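PDB 4QB7: fimbrium subunit Fim1C from Bacteroides vulgatus, which is probably a component of the tip of fimbriae, the filamentous cell-surface appendages that mediate adhesion and biofilm formation. Local coordinates for residues 167-172 with 317-322; 189-194 with 290-295. One frame throughout, in Å; residues are numbered along the deposited sequence.

Contact 1 (167-172 with 317-322); sequences VLTQIA and NTFKKG
Thr169 and Lys320 are joined by a hydrogen bond, the threonine hydroxyl OG1 giving its proton to the backbone O of Lys320 at 2.9 Å. The contact lies in the Fimbrillin-like fold (transthyretin clan), where strand 159-178 of a mixed beta sheet meets the loop that leads into its parallel neighbour, strand 323-331. The hydroxyl stands over the Lys320 carbonyl, 50° out of its plane, so this bond does not follow a lone-pair direction. OG1 lies anti to the Thr169 backbone N (chi1 -167°), beside the carbonyl carbon, and this rotation sends the methyl CG2 to the Phe319 ring. There CG2 reaches Phe319 CD2 at 3.8 Å. Ile171, two residues along and pointing to the same side, adds CD1 at 3.5 Å from Phe319 CE1. Both side chains cross the phenyl group at about a right angle; CG2 and CD1 meet the ring obliquely.

One residue before Thr169, Gly322 N donates to Leu168 O over 2.9 Å, with an N-H...O angle of 159°. Gly322 has positive phi, which favours glycine. At the same end of the contact the Lys321 chain runs past the carbonyl of Val167, its CG 3.2 Å from Val167 O, and its CE comes to 4.1 Å from Val167 CB.

Outside this first shell, the ring of Phe270, on the antiparallel neighbour strand 259-270, meets that of Phe319, which Leu202, Leu285 and Tyr327 also touch. Directly after Gly322, Thr323 takes up backbone hydrogen bonding with Gln170, as His325 also does, so the loop delivers the chain into register for the parallel pair. Val167 O takes a hydrogen bond from Trp215 NE1, and Lys321 NZ ends in a salt bridge with Asp213 OD1.

Contact 2 (189-194 with 290-295); sequences FVTGLK and NYDIVT. With SO4 (sulfate ion), chain K; SO4 (sulfate ion), chain J.
Phe189 and Asp292 form an antiparallel hydrogen-bonded pair through two backbone bonds: Phe189 N gives to Asp292 O at 2.9 Å, and Asp292 N to Phe189 O at 2.8 Å. Val190 and Tyr291 follow as a non-hydrogen-bonded pair. Further on, Asn290 O accepts from Thr191 N at 3.0 Å, while Asn290 N donates to Gly192 O at 3.1 Å. The register thus slips by one residue, and Thr191 and Gly192 both face Asn290.

Among apolar contacts, Val294 CG2 sits at the edge of the Phe189 ring, near its plane and 3.7 Å from CD2; Tyr245 stacks on the same ring. Val190 CG2 meets Tyr291 CB at 4.1 Å, on the side of the sheet opposite Phe189.

The slip is a classic beta bulge in the antiparallel sheet joining strands 186-196 and 286-296, whose local N-to-C directions differ by 156°.

Polar side chains gather beside the bulge around a sulfate, probably from the crystallisation liquor. Asn290 ND2 donates to its O3 at 2.7 Å and more weakly to O2, while Asn290 OD1 is taken by Asn309 N. Thr191 OG1 donates to O1 of this sulfate, though the modelled bond is so short that its length is doubtful. With chi1 at 57°, OG1 stands between the backbone N and the carbonyl carbon, and CG2 lies beside Asp292 OD2. A valine in place of Thr191 would probably leave sulfate O1 without this hydroxyl donor and weaken the hold on the ion. The Asp292 carboxylate is bonded at OD2 to Tyr245 OH and at OD1 to Thr306 OG1. Tyr291 OH donates to O4 of a second sulfate at 2.7 Å, and this oxygen lies at the ring's edge, in its plane.

Overall arrangement
Contact 1 joins a strand of the mixed sheet to a loop, whereas contact 2 pairs two strands of a separate antiparallel sheet in the same Fimbrillin-like region. Their centres are 26 Å apart and their nearest atoms about 7 Å apart, so they do not touch. Contact 1 lies about 7 Å from the centre of the chain, contact 2 about 27 Å, placing the latter well out along the elongated molecule. Chain order connects them: strand 159-178, carrying 167-172, is followed directly by strand 186-196, carrying 189-194, and the chain passes through 290-295 before returning to 317-322. The two sulfates, probably from the crystallisation liquor, are bound at contact 2.

Contact 1 (167-172 with 317-322)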
ATOM      1  N   VAL A 167      -6.084  -2.419   0.810  1.00 40.90           N
ATOM      2  CA  VAL A 167      -6.907  -1.244   1.112  1.00 39.18           C
ATOM      3  C   VAL A 167      -6.134   0.078   0.959  1.00 44.61           C
ATOM      4  O   VAL A 167      -6.719   1.153   1.114  1.00 46.26           O
ATOM      5  CB  VAL A 167      -7.567  -1.371   2.498  1.00 40.79           C
ATOM      6  CG1 VAL A 167      -8.466  -2.604   2.541  1.00 39.84           C
ATOM      7  CG2 VAL A 167      -6.531  -1.401   3.624  1.00 39.68           C
ATOM      8  N   LEU A 168      -4.841   0.003   0.631  1.00 39.50           N
ATOM      9  CA  LEU A 168      -3.989   1.180   0.416  1.00 37.99           C
ATOM     10  C   LEU A 168      -3.831   1.443  -1.097  1.00 43.04           C
ATOM     11  O   LEU A 168      -4.481   0.778  -1.914  1.00 41.82           O
ATOM     12  CB  LEU A 168      -2.591   0.931   1.053  1.00 36.77           C
ATOM     13  CG  LEU A 168      -2.501   0.694   2.542  1.00 39.88           C
ATOM     14  CD1 LEU A 168      -1.083   0.451   2.946  1.00 39.11           C
ATOM     15  CD2 LEU A 168      -3.055   1.862   3.324  1.00 40.92           C
ATOM     16  N   THR A 169      -2.982   2.416  -1.462  1.00 40.37           N
ATOM     17  CA  THR A 169      -2.638   2.675  -2.849  1.00 40.03           C
ATOM     18  C   THR A 169      -1.171   2.262  -3.030  1.00 42.39           C
ATOM     19  O   THR A 169      -0.337   2.476  -2.131  1.00 42.05           O
ATOM     20  CB  THR A 169      -2.950   4.114  -3.286  1.00 44.07           C
ATOM     21  OG1 THR A 169      -2.875   4.166  -4.704  1.00 50.73           O
ATOM     22  CG2 THR A 169      -2.021   5.141  -2.705  1.00 35.52           C
ATOM     23  N   GLN A 170      -0.867   1.622  -4.151  1.00 36.95           N
ATOM     24  CA  GLN A 170       0.514   1.268  -4.442  1.00 35.66           C
ATOM     25  C   GLN A 170       1.115   2.165  -5.535  1.00 39.71           C
ATOM     26  O   GLN A 170       0.469   2.378  -6.564  1.00 39.93           O
ATOM     27  CB  GLN A 170       0.635  -0.190  -4.878  1.00 36.28           C
ATOM     28  CG  GLN A 170       2.080  -0.654  -4.841  1.00 37.57           C
ATOM     29  CD  GLN A 170       2.297  -1.984  -5.475  1.00 52.19           C
ATOM     30  OE1 GLN A 170       3.235  -2.180  -6.235  1.00 53.32           O
ATOM     31  NE2 GLN A 170       1.480  -2.950  -5.157  1.00 45.01           N
ATOM     32  N   ILE A 171       2.340   2.688  -5.306  1.00 35.23           N
ATOM     33  CA  ILE A 171       3.150   3.392  -6.311  1.00 34.07           C
ATOM     34  C   ILE A 171       4.141   2.317  -6.696  1.00 39.82           C
ATOM     35  O   ILE A 171       5.126   2.102  -5.969  1.00 39.66           O
ATOM     36  CB  ILE A 171       3.786   4.751  -5.879  1.00 36.28           C
ATOM     37  CG1 ILE A 171       2.759   5.750  -5.286  1.00 36.72           C
ATOM     38  CG2 ILE A 171       4.566   5.375  -7.012  1.00 36.24           C
ATOM     39  CD1 ILE A 171       1.311   5.773  -5.963  1.00 40.16           C
ATOM     40  N   ALA A 172       3.751   1.489  -7.703  1.00 37.08           N
ATOM     41  CA  ALA A 172       4.527   0.324  -8.155  1.00 37.11           C
ATOM     42  C   ALA A 172       5.878   0.727  -8.736  1.00 43.70           C
ATOM     43  O   ALA A 172       6.857  -0.006  -8.571  1.00 45.23           O
ATOM     44  CB  ALA A 172       3.739  -0.447  -9.189  1.00 37.92           C
ATOM     45  N   ASN A 317      -7.296  11.905 -10.195  1.00 49.21           N
ATOM     46  CA  ASN A 317      -7.788  10.539 -10.002  1.00 48.30           C
ATOM     47  C   ASN A 317      -6.590   9.566  -9.823  1.00 53.34           C
ATOM     48  O   ASN A 317      -6.563   8.470 -10.383  1.00 55.44           O
ATOM     49  CB  ASN A 317      -8.756  10.134 -11.146  1.00 44.61           C
ATOM     50  CG  ASN A 317      -9.912  11.106 -11.339  1.00 68.85           C
ATOM     51  OD1 ASN A 317     -10.534  11.588 -10.380  1.00 65.34           O
ATOM     52  ND2 ASN A 317     -10.209  11.443 -12.588  1.00 58.81           N
ATOM     53  N   THR A 318      -5.597   9.995  -9.039  1.00 48.16           N
ATOM     54  CA  THR A 318      -4.409   9.205  -8.720  1.00 46.19           C
ATOM     55  C   THR A 318      -4.390   8.967  -7.205  1.00 50.45           C
ATOM     56  O   THR A 318      -5.082   9.670  -6.460  1.00 50.69           O
ATOM     57  CB  THR A 318      -3.126   9.849  -9.269  1.00 42.80           C
ATOM     58  OG1 THR A 318      -2.138   8.830  -9.415  1.00 41.59           O
ATOM     59  CG2 THR A 318      -2.597  10.960  -8.404  1.00 34.63           C
ATOM     60  N   PHE A 319      -3.567   7.996  -6.764  1.00 45.84           N
ATOM     61  CA  PHE A 319      -3.462   7.507  -5.393  1.00 43.95           C
ATOM     62  C   PHE A 319      -4.834   6.876  -5.011  1.00 49.17           C
ATOM     63  O   PHE A 319      -5.375   7.116  -3.926  1.00 50.21           O
ATOM     64  CB  PHE A 319      -2.978   8.599  -4.420  1.00 44.20           C
ATOM     65  CG  PHE A 319      -1.485   8.709  -4.209  1.00 44.13           C
ATOM     66  CD1 PHE A 319      -0.617   8.856  -5.290  1.00 46.94           C
ATOM     67  CD2 PHE A 319      -0.952   8.805  -2.925  1.00 44.44           C
ATOM     68  CE1 PHE A 319       0.763   9.083  -5.086  1.00 45.93           C
ATOM     69  CE2 PHE A 319       0.427   9.026  -2.725  1.00 45.02           C
ATOM     70  CZ  PHE A 319       1.274   9.148  -3.806  1.00 42.32           C
ATOM     71  N   LYS A 320      -5.391   6.066  -5.943  1.00 44.65           N
ATOM     72  CA  LYS A 320      -6.675   5.369  -5.794  1.00 44.03           C
ATOM     73  C   LYS A 320      -6.540   4.125  -4.916  1.00 49.45           C
ATOM     74  O   LYS A 320      -5.603   3.332  -5.098  1.00 49.97           O
ATOM     75  CB  LYS A 320      -7.225   4.932  -7.162  1.00 44.37           C
ATOM     76  CG  LYS A 320      -7.736   6.031  -8.063  1.00 42.22           C
ATOM     77  CD  LYS A 320      -8.100   5.474  -9.444  1.00 44.97           C
ATOM     78  CE  LYS A 320      -9.394   6.080  -9.920  1.00 67.93           C
ATOM     79  NZ  LYS A 320      -9.575   5.935 -11.384  1.00 82.77           N
ATOM     80  N   LYS A 321      -7.498   3.928  -3.998  1.00 45.17           N
ATOM     81  CA  LYS A 321      -7.559   2.732  -3.146  1.00 44.04           C
ATOM     82  C   LYS A 321      -7.630   1.474  -4.000  1.00 47.76           C
ATOM     83  O   LYS A 321      -8.394   1.426  -4.967  1.00 49.73           O
ATOM     84  CB  LYS A 321      -8.794   2.816  -2.245  1.00 45.34           C
ATOM     85  CG  LYS A 321      -8.893   1.756  -1.190  1.00 31.97           C
ATOM     86  CD  LYS A 321     -10.055   2.075  -0.246  1.00 43.30           C
ATOM     87  CE  LYS A 321     -10.474   0.896   0.607  1.00 46.80           C
ATOM     88  NZ  LYS A 321     -10.991  -0.208  -0.218  1.00 48.49           N
ATOM     89  N   GLY A 322      -6.817   0.487  -3.655  1.00 42.50           N
ATOM     90  CA  GLY A 322      -6.795  -0.795  -4.341  1.00 42.05           C
ATOM     91  C   GLY A 322      -6.282  -0.773  -5.765  1.00 48.45           C
ATOM     92  O   GLY A 322      -6.555  -1.709  -6.528  1.00 50.26           O
TER

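Contact 2 (189-194 with 290-295)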
ATOM      1  N   PHE A 189      20.706  10.975 -16.341  1.00 39.11           N
ATOM      2  CA  PHE A 189      20.788  10.261 -15.064  1.00 37.59           C
ATOM      3  C   PHE A 189      19.881  10.899 -14.019  1.00 40.69           C
ATOM      4  O   PHE A 189      19.951  12.113 -13.810  1.00 40.06           O
ATOM      5  CB  PHE A 189      22.235  10.235 -14.561  1.00 38.52           C
ATOM      6  CG  PHE A 189      23.205   9.558 -15.495  1.00 39.56           C
ATOM      7  CD1 PHE A 189      23.360   8.174 -15.481  1.00 41.77           C
ATOM      8  CD2 PHE A 189      23.977  10.303 -16.380  1.00 40.48           C
ATOM      9  CE1 PHE A 189      24.264   7.550 -16.348  1.00 42.16           C
ATOM     10  CE2 PHE A 189      24.895   9.679 -17.230  1.00 42.55           C
ATOM     11  CZ  PHE A 189      25.048   8.312 -17.192  1.00 40.69           C
ATOM     12  N   VAL A 190      19.022  10.099 -13.374  1.00 36.77           N
ATOM     13  CA  VAL A 190      18.159  10.626 -12.312  1.00 36.09           C
ATOM     14  C   VAL A 190      18.912  10.411 -10.989  1.00 43.99           C
ATOM     15  O   VAL A 190      19.452   9.319 -10.749  1.00 43.90           O
ATOM     16  CB  VAL A 190      16.739  10.021 -12.338  1.00 37.48           C
ATOM     17  CG1 VAL A 190      15.955  10.373 -11.068  1.00 36.74           C
ATOM     18  CG2 VAL A 190      15.990  10.480 -13.588  1.00 35.90           C
ATOM     19  N   THR A 191      19.013  11.478 -10.169  1.00 40.84           N
ATOM     20  CA  THR A 191      19.803  11.454  -8.933  1.00 39.80           C
ATOM     21  C   THR A 191      18.959  11.698  -7.675  1.00 45.25           C
ATOM     22  O   THR A 191      19.431  11.472  -6.559  1.00 48.27           O
ATOM     23  CB  THR A 191      20.897  12.529  -9.040  1.00 42.32           C
ATOM     24  OG1 THR A 191      20.264  13.786  -9.290  1.00 38.03           O
ATOM     25  CG2 THR A 191      21.885  12.262 -10.185  1.00 41.06           C
ATOM     26  N   GLY A 192      17.743  12.188  -7.845  1.00 39.33           N
ATOM     27  CA  GLY A 192      16.893  12.503  -6.705  1.00 38.65           C
ATOM     28  C   GLY A 192      15.427  12.565  -7.064  1.00 41.49           C
ATOM     29  O   GLY A 192      15.074  12.799  -8.222  1.00 41.14           O
ATOM     30  N   LEU A 193      14.572  12.339  -6.069  1.00 37.24           N
ATOM     31  CA  LEU A 193      13.123  12.354  -6.214  1.00 36.76           C
ATOM     32  C   LEU A 193      12.481  12.606  -4.857  1.00 41.67           C
ATOM     33  O   LEU A 193      12.864  11.988  -3.863  1.00 41.35           O
ATOM     34  CB  LEU A 193      12.597  11.036  -6.821  1.00 35.95           C
ATOM     35  CG  LEU A 193      11.122  11.023  -7.225  1.00 39.98           C
ATOM     36  CD1 LEU A 193      10.895  11.721  -8.541  1.00 40.12           C
ATOM     37  CD2 LEU A 193      10.628   9.645  -7.342  1.00 41.28           C
ATOM     38  N   LYS A 194      11.528  13.546  -4.824  1.00 37.78           N
ATOM     39  CA  LYS A 194      10.737  13.898  -3.652  1.00 37.37           C
ATOM     40  C   LYS A 194       9.261  13.851  -4.021  1.00 41.49           C
ATOM     41  O   LYS A 194       8.915  14.133  -5.175  1.00 40.90           O
ATOM     42  CB  LYS A 194      11.096  15.305  -3.125  1.00 39.82           C
ATOM     43  CG  LYS A 194      12.429  15.437  -2.436  1.00 44.16           C
ATOM     44  CD  LYS A 194      12.647  16.860  -2.047  1.00 55.73           C
ATOM     45  CE  LYS A 194      13.963  17.103  -1.357  1.00 71.45           C
ATOM     46  NZ  LYS A 194      13.790  17.965  -0.150  1.00 84.05           N
ATOM     47  N   ASN A 290      15.312  15.427  -9.753  1.00 39.58           N
ATOM     48  CA  ASN A 290      16.690  15.900  -9.981  1.00 38.12           C
ATOM     49  C   ASN A 290      17.329  15.017 -11.032  1.00 40.33           C
ATOM     50  O   ASN A 290      17.251  13.800 -10.921  1.00 41.73           O
ATOM     51  CB  ASN A 290      17.505  15.839  -8.688  1.00 34.63           C
ATOM     52  CG  ASN A 290      17.060  16.742  -7.581  1.00 46.11           C
ATOM     53  OD1 ASN A 290      16.007  17.378  -7.624  1.00 44.79           O
ATOM     54  ND2 ASN A 290      17.893  16.849  -6.560  1.00 36.63           N
ATOM     55  N   TYR A 291      17.914  15.588 -12.056  1.00 35.56           N
ATOM     56  CA  TYR A 291      18.529  14.795 -13.123  1.00 34.89           C
ATOM     57  C   TYR A 291      19.651  15.573 -13.791  1.00 40.37           C
ATOM     58  O   TYR A 291      19.681  16.805 -13.742  1.00 38.87           O
ATOM     59  CB  TYR A 291      17.497  14.291 -14.170  1.00 35.78           C
ATOM     60  CG  TYR A 291      16.693  15.371 -14.850  1.00 37.08           C
ATOM     61  CD1 TYR A 291      15.584  15.936 -14.228  1.00 39.23           C
ATOM     62  CD2 TYR A 291      17.013  15.802 -16.137  1.00 37.76           C
ATOM     63  CE1 TYR A 291      14.820  16.918 -14.860  1.00 42.63           C
ATOM     64  CE2 TYR A 291      16.265  16.796 -16.774  1.00 38.52           C
ATOM     65  CZ  TYR A 291      15.167  17.348 -16.131  1.00 47.88           C
ATOM     66  OH  TYR A 291      14.404  18.313 -16.735  1.00 50.60           O
ATOM     67  N   ASP A 292      20.604  14.822 -14.367  1.00 38.65           N
ATOM     68  CA  ASP A 292      21.797  15.323 -15.055  1.00 37.13           C
ATOM     69  C   ASP A 292      21.792  14.885 -16.490  1.00 40.14           C
ATOM     70  O   ASP A 292      21.537  13.712 -16.761  1.00 40.06           O
ATOM     71  CB  ASP A 292      23.055  14.785 -14.344  1.00 38.39           C
ATOM     72  CG  ASP A 292      23.205  15.235 -12.897  1.00 47.43           C
ATOM     73  OD1 ASP A 292      22.704  16.332 -12.558  1.00 47.61           O
ATOM     74  OD2 ASP A 292      23.861  14.508 -12.110  1.00 51.90           O
ATOM     75  N   ILE A 293      22.030  15.821 -17.420  1.00 37.76           N
ATOM     76  CA  ILE A 293      22.144  15.544 -18.861  1.00 37.57           C
ATOM     77  C   ILE A 293      23.621  15.645 -19.171  1.00 42.92           C
ATOM     78  O   ILE A 293      24.198  16.728 -19.079  1.00 44.66           O
ATOM     79  CB  ILE A 293      21.251  16.439 -19.752  1.00 40.80           C
ATOM     80  CG1 ILE A 293      19.784  16.444 -19.225  1.00 41.16           C
ATOM     81  CG2 ILE A 293      21.334  15.981 -21.245  1.00 39.60           C
ATOM     82  CD1 ILE A 293      18.949  17.533 -19.803  1.00 50.91           C
ATOM     83  N   VAL A 294      24.256  14.494 -19.400  1.00 38.63           N
ATOM     84  CA  VAL A 294      25.710  14.380 -19.556  1.00 37.59           C
ATOM     85  C   VAL A 294      26.079  14.180 -20.999  1.00 43.17           C
ATOM     86  O   VAL A 294      25.665  13.193 -21.590  1.00 44.27           O
ATOM     87  CB  VAL A 294      26.233  13.203 -18.677  1.00 39.57           C
ATOM     88  CG1 VAL A 294      27.744  13.027 -18.807  1.00 39.34           C
ATOM     89  CG2 VAL A 294      25.829  13.392 -17.227  1.00 38.14           C
ATOM     90  N   THR A 295      26.864  15.108 -21.553  1.00 40.91           N
ATOM     91  CA  THR A 295      27.372  15.066 -22.927  1.00 40.90           C
ATOM     92  C   THR A 295      28.889  14.811 -22.899  1.00 44.10           C
ATOM     93  O   THR A 295      29.613  15.490 -22.175  1.00 42.68           O
ATOM     94  CB  THR A 295      27.012  16.343 -23.706  1.00 49.42           C
ATOM     95  OG1 THR A 295      25.606  16.583 -23.634  1.00 51.00           O
ATOM     96  CG2 THR A 295      27.438  16.284 -25.159  1.00 46.15           C
TER
HETATM   97  S   SO4 K 410      20.924  15.137  -6.317  0.50 47.95           S
HETATM   98  O1  SO4 K 410      21.487  15.124  -7.619  0.50 51.59           O
HETATM   99  O2  SO4 K 410      20.973  16.501  -5.839  0.50 47.83           O
HETATM  100  O3  SO4 K 410      19.560  14.722  -6.436  0.50 48.91           O
HETATM  101  O4  SO4 K 410      21.683  14.213  -5.424  0.50 48.97           O
HETATM  102  S   SO4 J 409      14.945  19.518 -20.202  0.60100.42           S
HETATM  103  O1  SO4 J 409      15.482  18.719 -21.303  0.60 99.75           O
HETATM  104  O2  SO4 J 409      15.187  20.932 -20.502  0.60101.72           O
HETATM  105  O3  SO4 J 409      13.507  19.253 -20.026  0.60 99.41           O
HETATM  106  O4  SO4 J 409      15.622  19.183 -18.965  0.60 99.89           O